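Local atomic coordinates of BauA (Acinetobacter baumannii, PDB entry 6HCP), a protein that takes up siderophore-bound iron, ferric preacinetobactin, across the bacterial outer membrane as a receptor of the TonB-dependent family. Residues 645-657 / 669-683. Numbering follows the deposited sequence.
With C8E ((hydroxyethyloxy)tri(ethyloxy)octane), chain B; EDO (1,2-ethanediol), chain K; EDO (1,2-ethanediol), chain X.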
ATOM      1  N   SER A 645      16.118  17.517  18.521  1.00 24.65           N
ATOM      2  CA  SER A 645      16.530  16.775  17.337  1.00 23.09           C
ATOM      3  C   SER A 645      15.350  15.953  16.803  1.00 26.16           C
ATOM      4  O   SER A 645      14.358  15.763  17.494  1.00 25.38           O
ATOM      5  CB  SER A 645      17.691  15.892  17.639  1.00 26.05           C
ATOM      6  OG  SER A 645      17.326  14.897  18.570  1.00 28.41           O
ATOM      7  N   VAL A 646      15.499  15.509  15.550  1.00 23.90           N
ATOM      8  CA  VAL A 646      14.607  14.545  14.948  1.00 24.35           C
ATOM      9  C   VAL A 646      15.440  13.361  14.499  1.00 25.79           C
ATOM     10  O   VAL A 646      16.596  13.497  14.118  1.00 25.21           O
ATOM     11  CB  VAL A 646      13.819  15.139  13.774  1.00 24.40           C
ATOM     12  CG1 VAL A 646      12.898  16.230  14.243  1.00 27.49           C
ATOM     13  CG2 VAL A 646      14.741  15.642  12.666  1.00 25.81           C
ATOM     14  N   PRO A 647      14.851  12.152  14.505  1.00 25.77           N
ATOM     15  CA  PRO A 647      15.604  10.947  14.200  1.00 27.30           C
ATOM     16  C   PRO A 647      15.922  10.849  12.698  1.00 25.12           C
ATOM     17  O   PRO A 647      15.283  11.503  11.869  1.00 27.87           O
ATOM     18  CB  PRO A 647      14.670   9.799  14.638  1.00 29.34           C
ATOM     19  CG  PRO A 647      13.304  10.414  14.667  1.00 34.82           C
ATOM     20  CD  PRO A 647      13.515  11.868  15.060  1.00 30.11           C
ATOM     21  N   GLY A 648      16.823   9.935  12.372  1.00 30.49           N
ATOM     22  CA  GLY A 648      17.006   9.522  10.989  1.00 34.37           C
ATOM     23  C   GLY A 648      15.732   8.912  10.421  1.00 38.58           C
ATOM     24  O   GLY A 648      14.778   8.627  11.144  1.00 32.56           O
ATOM     25  N   ARG A 649      15.681   8.788   9.100  1.00 28.51           N
ATOM     26  CA  ARG A 649      14.640   7.999   8.452  1.00 28.78           C
ATOM     27  C   ARG A 649      15.223   7.355   7.196  1.00 27.33           C
ATOM     28  O   ARG A 649      16.262   7.780   6.663  1.00 23.73           O
ATOM     29  CB  ARG A 649      13.384   8.830   8.172  1.00 30.95           C
ATOM     30  CG  ARG A 649      13.364   9.575   6.849  1.00 31.48           C
ATOM     31  CD  ARG A 649      14.213  10.837   6.801  1.00 31.85           C
ATOM     32  NE  ARG A 649      13.978  11.724   7.932  1.00 40.91           N
ATOM     33  CZ  ARG A 649      14.525  12.936   8.074  1.00 46.29           C
ATOM     34  NH1 ARG A 649      14.349  13.580   9.223  1.00 25.87           N
ATOM     35  NH2 ARG A 649      15.192  13.495   7.057  1.00 27.15           N
ATOM     36  N   THR A 650      14.576   6.269   6.790  1.00 21.97           N
ATOM     37  CA  THR A 650      14.953   5.516   5.600  1.00 23.32           C
ATOM     38  C   THR A 650      13.736   5.469   4.692  1.00 25.26           C
ATOM     39  O   THR A 650      12.670   5.069   5.118  1.00 27.54           O
ATOM     40  CB  THR A 650      15.476   4.119   5.968  1.00 26.68           C
ATOM     41  OG1 THR A 650      16.711   4.254   6.660  1.00 25.54           O
ATOM     42  CG2 THR A 650      15.735   3.256   4.755  1.00 24.40           C
ATOM     43  N   LEU A 651      13.892   5.961   3.464  1.00 24.04           N
ATOM     44  CA  LEU A 651      12.808   6.014   2.498  1.00 22.88           C
ATOM     45  C   LEU A 651      13.112   5.059   1.338  1.00 22.92           C
ATOM     46  O   LEU A 651      14.251   4.958   0.892  1.00 25.49           O
ATOM     47  CB  LEU A 651      12.649   7.459   2.008  1.00 25.11           C
ATOM     48  CG  LEU A 651      12.419   8.499   3.116  1.00 25.89           C
ATOM     49  CD1 LEU A 651      12.299   9.896   2.525  1.00 29.21           C
ATOM     50  CD2 LEU A 651      11.178   8.177   3.940  1.00 26.14           C
ATOM     51  N   LEU A 652      12.052   4.420   0.822  1.00 23.86           N
ATOM     52  CA  LEU A 652      12.136   3.529  -0.308  1.00 25.64           C
ATOM     53  C   LEU A 652      11.333   4.121  -1.457  1.00 22.94           C
ATOM     54  O   LEU A 652      10.237   4.620  -1.248  1.00 24.57           O
ATOM     55  CB  LEU A 652      11.559   2.161   0.050  1.00 25.63           C
ATOM     56  CG  LEU A 652      12.242   1.413   1.192  1.00 28.87           C
ATOM     57  CD1 LEU A 652      11.556   0.059   1.395  1.00 30.53           C
ATOM     58  CD2 LEU A 652      13.716   1.229   0.931  1.00 30.86           C
ATOM     59  N   ASP A 653      11.837   3.913  -2.676  1.00 24.82           N
ATOM     60  CA  ASP A 653      11.109   4.235  -3.887  1.00 26.12           C
ATOM     61  C   ASP A 653      11.190   3.014  -4.822  1.00 26.38           C
ATOM     62  O   ASP A 653      12.182   2.306  -4.835  1.00 25.49           O
ATOM     63  CB  ASP A 653      11.667   5.491  -4.573  1.00 27.96           C
ATOM     64  CG  ASP A 653      12.049   6.620  -3.628  1.00 30.37           C
ATOM     65  OD1 ASP A 653      11.166   7.073  -2.841  1.00 28.97           O
ATOM     66  OD2 ASP A 653      13.210   7.105  -3.749  1.00 31.41           O
ATOM     67  N   VAL A 654      10.184   2.852  -5.674  1.00 24.66           N
ATOM     68  CA  VAL A 654      10.226   1.799  -6.699  1.00 28.42           C
ATOM     69  C   VAL A 654       9.668   2.348  -8.003  1.00 25.35           C
ATOM     70  O   VAL A 654       8.849   3.251  -8.021  1.00 26.50           O
ATOM     71  CB  VAL A 654       9.435   0.553  -6.261  1.00 29.70           C
ATOM     72  CG1 VAL A 654      10.128  -0.157  -5.116  1.00 40.67           C
ATOM     73  CG2 VAL A 654       7.998   0.903  -5.912  1.00 33.09           C
ATOM     74  N   GLY A 655      10.049   1.693  -9.102  1.00 31.05           N
ATOM     75  CA  GLY A 655       9.519   2.083 -10.378  1.00 31.55           C
ATOM     76  C   GLY A 655       9.591   0.961 -11.398  1.00 30.14           C
ATOM     77  O   GLY A 655      10.336   0.008 -11.229  1.00 27.82           O
ATOM     78  N   ALA A 656       8.874   1.162 -12.501  1.00 31.32           N
ATOM     79  CA  ALA A 656       9.006   0.305 -13.667  1.00 33.44           C
ATOM     80  C   ALA A 656       8.888   1.173 -14.919  1.00 26.90           C
ATOM     81  O   ALA A 656       8.147   2.175 -14.953  1.00 28.21           O
ATOM     82  CB  ALA A 656       7.964  -0.798 -13.633  1.00 33.50           C
ATOM     83  N   ARG A 657       9.604   0.748 -15.958  1.00 28.68           N
ATOM     84  CA  ARG A 657       9.602   1.404 -17.237  1.00 30.65           C
ATOM     85  C   ARG A 657       9.499   0.337 -18.339  1.00 29.91           C
ATOM     86  O   ARG A 657      10.137  -0.686 -18.245  1.00 30.29           O
ATOM     87  CB  ARG A 657      10.901   2.199 -17.377  1.00 33.65           C
ATOM     88  CG  ARG A 657      11.066   3.006 -18.660  1.00 38.43           C
ATOM     89  CD  ARG A 657      12.169   4.056 -18.495  1.00 38.18           C
ATOM     90  NE  ARG A 657      13.509   3.492 -18.376  1.00 36.42           N
ATOM     91  CZ  ARG A 657      14.307   3.582 -17.308  1.00 36.66           C
ATOM     92  NH1 ARG A 657      15.553   3.166 -17.411  1.00 33.19           N
ATOM     93  NH2 ARG A 657      13.852   3.977 -16.132  1.00 32.00           N
ATOM     94  N   PHE A 669       6.568   3.925 -21.351  1.00 30.85           N
ATOM     95  CA  PHE A 669       5.679   3.980 -20.196  1.00 32.00           C
ATOM     96  C   PHE A 669       6.529   3.992 -18.919  1.00 29.85           C
ATOM     97  O   PHE A 669       7.486   3.236 -18.821  1.00 28.99           O
ATOM     98  CB  PHE A 669       4.773   2.750 -20.149  1.00 31.59           C
ATOM     99  CG  PHE A 669       3.912   2.547 -21.373  1.00 33.08           C
ATOM    100  CD1 PHE A 669       4.415   1.896 -22.492  1.00 40.03           C
ATOM    101  CD2 PHE A 669       2.630   3.053 -21.429  1.00 36.17           C
ATOM    102  CE1 PHE A 669       3.645   1.757 -23.638  1.00 42.21           C
ATOM    103  CE2 PHE A 669       1.851   2.889 -22.564  1.00 40.79           C
ATOM    104  CZ  PHE A 669       2.366   2.259 -23.673  1.00 40.46           C
ATOM    105  N   ARG A 670       6.161   4.849 -17.962  1.00 31.40           N
ATOM    106  CA  ARG A 670       6.891   4.966 -16.706  1.00 29.87           C
ATOM    107  C   ARG A 670       5.891   5.017 -15.554  1.00 25.19           C
ATOM    108  O   ARG A 670       4.860   5.706 -15.614  1.00 29.65           O
ATOM    109  CB  ARG A 670       7.771   6.221 -16.677  1.00 29.56           C
ATOM    110  CG  ARG A 670       8.940   6.197 -17.643  1.00 29.05           C
ATOM    111  CD  ARG A 670       9.706   7.516 -17.689  1.00 31.94           C
ATOM    112  NE  ARG A 670      10.921   7.407 -18.478  1.00 32.30           N
ATOM    113  CZ  ARG A 670      11.089   7.952 -19.675  1.00 35.17           C
ATOM    114  NH1 ARG A 670      10.060   8.459 -20.336  1.00 34.91           N
ATOM    115  NH2 ARG A 670      12.297   7.987 -20.199  1.00 35.11           N
ATOM    116  N   ALA A 671       6.244   4.305 -14.486  1.00 27.47           N
ATOM    117  CA  ALA A 671       5.490   4.283 -13.264  1.00 28.78           C
ATOM    118  C   ALA A 671       6.492   4.377 -12.114  1.00 27.04           C
ATOM    119  O   ALA A 671       7.451   3.626 -12.100  1.00 28.08           O
ATOM    120  CB  ALA A 671       4.660   3.019 -13.155  1.00 33.98           C
ATOM    121  N   ASN A 672       6.198   5.256 -11.142  1.00 26.62           N
ATOM    122  CA  ASN A 672       7.074   5.463  -9.984  1.00 30.53           C
ATOM    123  C   ASN A 672       6.217   5.676  -8.734  1.00 25.23           C
ATOM    124  O   ASN A 672       5.178   6.327  -8.795  1.00 29.65           O
ATOM    125  CB  ASN A 672       7.991   6.681 -10.141  1.00 28.56           C
ATOM    126  CG  ASN A 672       9.021   6.501 -11.220  1.00 32.29           C
ATOM    127  OD1 ASN A 672       8.702   6.671 -12.406  1.00 34.35           O
ATOM    128  ND2 ASN A 672      10.123   5.882 -10.835  1.00 31.31           N
ATOM    129  N   ILE A 673       6.658   5.067  -7.628  1.00 27.33           N
ATOM    130  CA  ILE A 673       6.146   5.357  -6.316  1.00 26.53           C
ATOM    131  C   ILE A 673       7.321   5.852  -5.475  1.00 25.93           C
ATOM    132  O   ILE A 673       8.287   5.137  -5.296  1.00 28.18           O
ATOM    133  CB  ILE A 673       5.484   4.128  -5.645  1.00 28.83           C
ATOM    134  CG1 ILE A 673       4.450   3.460  -6.558  1.00 36.64           C
ATOM    135  CG2 ILE A 673       4.872   4.539  -4.310  1.00 27.45           C
ATOM    136  CD1 ILE A 673       3.848   2.196  -5.974  1.00 38.71           C
ATOM    137  N   TYR A 674       7.177   7.063  -4.931  1.00 26.75           N
ATOM    138  CA  TYR A 674       8.151   7.634  -4.014  1.00 26.80           C
ATOM    139  C   TYR A 674       7.612   7.526  -2.582  1.00 21.52           C
ATOM    140  O   TYR A 674       6.421   7.746  -2.358  1.00 25.10           O
ATOM    141  CB  TYR A 674       8.432   9.080  -4.447  1.00 26.38           C
ATOM    142  CG  TYR A 674       9.230   9.178  -5.724  1.00 27.48           C
ATOM    143  CD1 TYR A 674      10.591   8.931  -5.730  1.00 28.04           C
ATOM    144  CD2 TYR A 674       8.612   9.404  -6.945  1.00 29.82           C
ATOM    145  CE1 TYR A 674      11.313   8.880  -6.908  1.00 30.65           C
ATOM    146  CE2 TYR A 674       9.332   9.414  -8.130  1.00 26.53           C
ATOM    147  CZ  TYR A 674      10.686   9.136  -8.116  1.00 30.55           C
ATOM    148  OH  TYR A 674      11.433   9.147  -9.259  1.00 31.32           O
ATOM    149  N   ASN A 675       8.517   7.404  -1.616  1.00 23.05           N
ATOM    150  CA  ASN A 675       8.183   7.162  -0.221  1.00 25.55           C
ATOM    151  C   ASN A 675       7.123   6.044  -0.152  1.00 23.13           C
ATOM    152  O   ASN A 675       6.023   6.224   0.360  1.00 23.52           O
ATOM    153  CB  ASN A 675       7.732   8.433   0.499  1.00 23.37           C
ATOM    154  CG  ASN A 675       7.623   8.226   1.992  1.00 23.79           C
ATOM    155  OD1 ASN A 675       8.016   7.173   2.494  1.00 24.06           O
ATOM    156  ND2 ASN A 675       7.081   9.206   2.705  1.00 21.83           N
ATOM    157  N   LEU A 676       7.483   4.878  -0.677  1.00 23.47           N
ATOM    158  CA  LEU A 676       6.501   3.802  -0.836  1.00 26.72           C
ATOM    159  C   LEU A 676       5.993   3.297   0.520  1.00 25.15           C
ATOM    160  O   LEU A 676       4.851   2.833   0.593  1.00 27.39           O
ATOM    161  CB  LEU A 676       7.080   2.694  -1.712  1.00 32.55           C
ATOM    162  CG  LEU A 676       7.996   1.661  -1.077  1.00 43.64           C
ATOM    163  CD1 LEU A 676       7.200   0.448  -0.630  1.00 47.15           C
ATOM    164  CD2 LEU A 676       9.057   1.231  -2.087  1.00 46.95           C
ATOM    165  N   THR A 677       6.783   3.438   1.592  1.00 23.05           N
ATOM    166  CA  THR A 677       6.311   3.015   2.926  1.00 26.72           C
ATOM    167  C   THR A 677       5.458   4.090   3.600  1.00 26.10           C
ATOM    168  O   THR A 677       4.831   3.813   4.627  1.00 24.91           O
ATOM    169  CB  THR A 677       7.453   2.604   3.861  1.00 24.53           C
ATOM    170  OG1 THR A 677       8.169   3.768   4.283  1.00 26.96           O
ATOM    171  CG2 THR A 677       8.388   1.585   3.247  1.00 26.10           C
ATOM    172  N   ASN A 678       5.333   5.263   2.965  1.00 24.18           N
ATOM    173  CA  ASN A 678       4.533   6.398   3.478  1.00 23.27           C
ATOM    174  C   ASN A 678       5.005   6.793   4.879  1.00 26.50           C
ATOM    175  O   ASN A 678       4.196   7.091   5.761  1.00 26.73           O
ATOM    176  CB  ASN A 678       3.036   6.104   3.467  1.00 25.83           C
ATOM    177  CG  ASN A 678       2.184   7.347   3.486  1.00 29.66           C
ATOM    178  OD1 ASN A 678       2.563   8.390   2.937  1.00 27.09           O
ATOM    179  ND2 ASN A 678       1.062   7.267   4.184  1.00 32.76           N
ATOM    180  N   LYS A 679       6.325   6.813   5.063  1.00 23.89           N
ATOM    181  CA  LYS A 679       6.915   7.198   6.310  1.00 24.90           C
ATOM    182  C   LYS A 679       6.582   8.658   6.624  1.00 24.39           C
ATOM    183  O   LYS A 679       6.866   9.543   5.831  1.00 25.14           O
ATOM    184  CB  LYS A 679       8.429   7.012   6.250  1.00 26.62           C
ATOM    185  CG  LYS A 679       9.185   7.440   7.503  1.00 26.87           C
ATOM    186  CD  LYS A 679       8.893   6.586   8.732  1.00 27.40           C
ATOM    187  CE  LYS A 679       9.773   6.949   9.910  1.00 29.36           C
ATOM    188  NZ  LYS A 679       9.233   6.405  11.176  1.00 32.10           N
ATOM    189  N   ALA A 680       6.086   8.893   7.841  1.00 25.62           N
ATOM    190  CA  ALA A 680       5.889  10.243   8.396  1.00 25.15           C
ATOM    191  C   ALA A 680       7.170  10.660   9.127  1.00 26.66           C
ATOM    192  O   ALA A 680       7.628   9.961  10.026  1.00 24.32           O
ATOM    193  CB  ALA A 680       4.703  10.252   9.326  1.00 27.70           C
ATOM    194  N   TYR A 681       7.749  11.792   8.729  1.00 23.59           N
ATOM    195  CA  TYR A 681       8.927  12.300   9.423  1.00 23.95           C
ATOM    196  C   TYR A 681       8.940  13.826   9.407  1.00 25.18           C
ATOM    197  O   TYR A 681       8.462  14.470   8.453  1.00 22.96           O
ATOM    198  CB  TYR A 681      10.206  11.746   8.787  1.00 24.53           C
ATOM    199  CG  TYR A 681      10.444  12.160   7.359  1.00 25.16           C
ATOM    200  CD1 TYR A 681       9.879  11.450   6.310  1.00 26.21           C
ATOM    201  CD2 TYR A 681      11.240  13.260   7.043  1.00 25.33           C
ATOM    202  CE1 TYR A 681      10.127  11.784   4.987  1.00 23.69           C
ATOM    203  CE2 TYR A 681      11.474  13.620   5.724  1.00 24.29           C
ATOM    204  CZ  TYR A 681      10.943  12.862   4.692  1.00 26.25           C
ATOM    205  OH  TYR A 681      11.118  13.227   3.389  1.00 25.49           O
ATOM    206  N   TRP A 682       9.525  14.385  10.472  1.00 24.29           N
ATOM    207  CA  TRP A 682       9.881  15.805  10.567  1.00 23.37           C
ATOM    208  C   TRP A 682      11.274  15.992   9.963  1.00 23.12           C
ATOM    209  O   TRP A 682      12.175  15.222  10.252  1.00 24.38           O
ATOM    210  CB  TRP A 682       9.928  16.270  12.029  1.00 25.99           C
ATOM    211  CG  TRP A 682       8.654  16.199  12.807  1.00 22.06           C
ATOM    212  CD1 TRP A 682       8.451  15.504  13.968  1.00 25.47           C
ATOM    213  CD2 TRP A 682       7.501  17.041  12.630  1.00 23.18           C
ATOM    214  NE1 TRP A 682       7.206  15.786  14.463  1.00 24.76           N
ATOM    215  CE2 TRP A 682       6.604  16.727  13.672  1.00 24.53           C
ATOM    216  CE3 TRP A 682       7.095  17.948  11.637  1.00 23.91           C
ATOM    217  CZ2 TRP A 682       5.399  17.403  13.836  1.00 24.51           C
ATOM    218  CZ3 TRP A 682       5.893  18.598  11.786  1.00 25.65           C
ATOM    219  CH2 TRP A 682       5.057  18.323  12.871  1.00 26.64           C
ATOM    220  N   ALA A 683      11.469  17.134   9.307  1.00 23.63           N
ATOM    221  CA  ALA A 683      12.818  17.604   8.937  1.00 22.07           C
ATOM    222  C   ALA A 683      12.773  19.131   8.892  1.00 22.56           C
ATOM    223  O   ALA A 683      11.695  19.719   8.935  1.00 24.44           O
ATOM    224  CB  ALA A 683      13.227  17.025   7.610  1.00 21.80           C
TER
HETATM  225  C1  C8E B 827      33.222   6.665   2.925  1.00 60.20           C
HETATM  226  C2  C8E B 827      32.381   5.834   3.860  1.00 63.07           C
HETATM  227  C3  C8E B 827      31.288   6.659   4.532  1.00 54.75           C
HETATM  228  C4  C8E B 827      30.426   5.755   5.414  1.00 63.17           C
HETATM  229  C5  C8E B 827      29.208   6.477   5.982  1.00 64.66           C
HETATM  230  C6  C8E B 827      28.104   5.496   6.370  1.00 58.87           C
HETATM  231  C7  C8E B 827      26.794   6.227   6.642  1.00 61.68           C
HETATM  232  C8  C8E B 827      25.562   5.311   6.574  1.00 50.90           C
HETATM  233  O9  C8E B 827      24.548   5.730   7.480  1.00 48.35           O
HETATM  234  C10 C8E B 827      23.191   5.723   7.014  1.00 41.83           C
HETATM  235  C11 C8E B 827      22.228   6.234   8.074  1.00 47.66           C
HETATM  236  O12 C8E B 827      21.601   5.203   8.840  1.00 53.96           O
HETATM  237  C13 C8E B 827      21.881   5.325  10.267  1.00 79.35           C
HETATM  238  C14 C8E B 827      20.642   5.684  11.120  1.00 87.85           C
HETATM  239  O15 C8E B 827      20.874   6.534  12.287  1.00 78.65           O
HETATM  240  C16 C8E B 827      19.650   7.136  12.827  1.00 42.91           C
HETATM  241  C17 C8E B 827      19.818   8.138  14.012  1.00 43.03           C
HETATM  242  O18 C8E B 827      18.476   8.399  14.541  1.00 38.71           O
HETATM  243  C1  EDO K 808      10.483   4.869 -14.472  1.00 37.67           C
HETATM  244  O1  EDO K 808      11.561   5.425 -15.310  1.00 39.75           O
HETATM  245  C2  EDO K 808      11.100   3.760 -13.596  1.00 46.61           C
HETATM  246  O2  EDO K 808      12.054   4.318 -12.667  1.00 51.22           O
HETATM  247  C1  EDO X 821      14.789  15.282  20.912  1.00 47.90           C
HETATM  248  O1  EDO X 821      14.193  16.557  20.655  1.00 30.46           O
HETATM  249  C2  EDO X 821      15.828  15.392  22.012  1.00 55.23           C
HETATM  250  O2  EDO X 821      15.411  16.406  22.938  1.00 57.09           O
HETATM  251  O   HOH W   1       9.461   4.831   2.154  1.00 23.61           O
HETATM  252  O   HOH W   2      10.569   5.737  -8.038  1.00 51.36           O
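Tyr681 sets CD2 over one face of the Arg649 guanidinium, toward its rim and 3.3 Å from Arg649 NE, while Arg649 CD sits over the face of the tyrosine ring in a CH-pi contact; the two planes are 23° apart. Bends in the middle of the arginine chain fold it onto the ring. Leu651 CD1 meets the tyrosine obliquely near OH and CE1. The Tyr674 ring carries water 2 above one face, while Asp653 CG comes obliquely to CD1 at 3.4 Å, carboxylate and ring planes 59° apart. The edges of the Arg657 and Arg670 guanidinium groups both meet the ethanediol of chain K, whose O1 takes a hydrogen bond from Arg657 NH2. Between residues 654-656 and 671-673 four backbone hydrogen bonds pair the strands antiparallel, Gly655 facing Asn672 with CA atoms 4.2 Å apart. Where this pairing stops, Asn675 N binds Asp653 OD1 (2.9 Å) and Leu676 N binds Leu652 O (2.8 Å, 171° at the hydrogen), so the type I turn 675-678 stays tied to the strand. Leu676 CD2 wedges tightly between Leu652 CB and Val654 CG1, 3.4 Å from the former. OD1 of the buried Asn675 accepts from water 1 and Lys679 N, and its ND2 gives hydrogen bonds to Lys679 O and Ala694 O; the water in turn accepts from Leu652 N and Thr677 N, bridging strand and turn. The hairpin 645-662/665-674 belongs to the transmembrane beta-barrel, flanked by strand 622-637 beside 645-657 and strand 697-705 beside 669-674. Helix 69-75 of the plug packs against Arg657 and Arg670, and its Asp74 makes a salt bridge with Arg670, linking barrel wall to plug; Glu614 forms one with Arg657. Gln636 and Tyr92 hold the Arg649 guanidinium, and Lys679 reaches Asp183 of the second subunit.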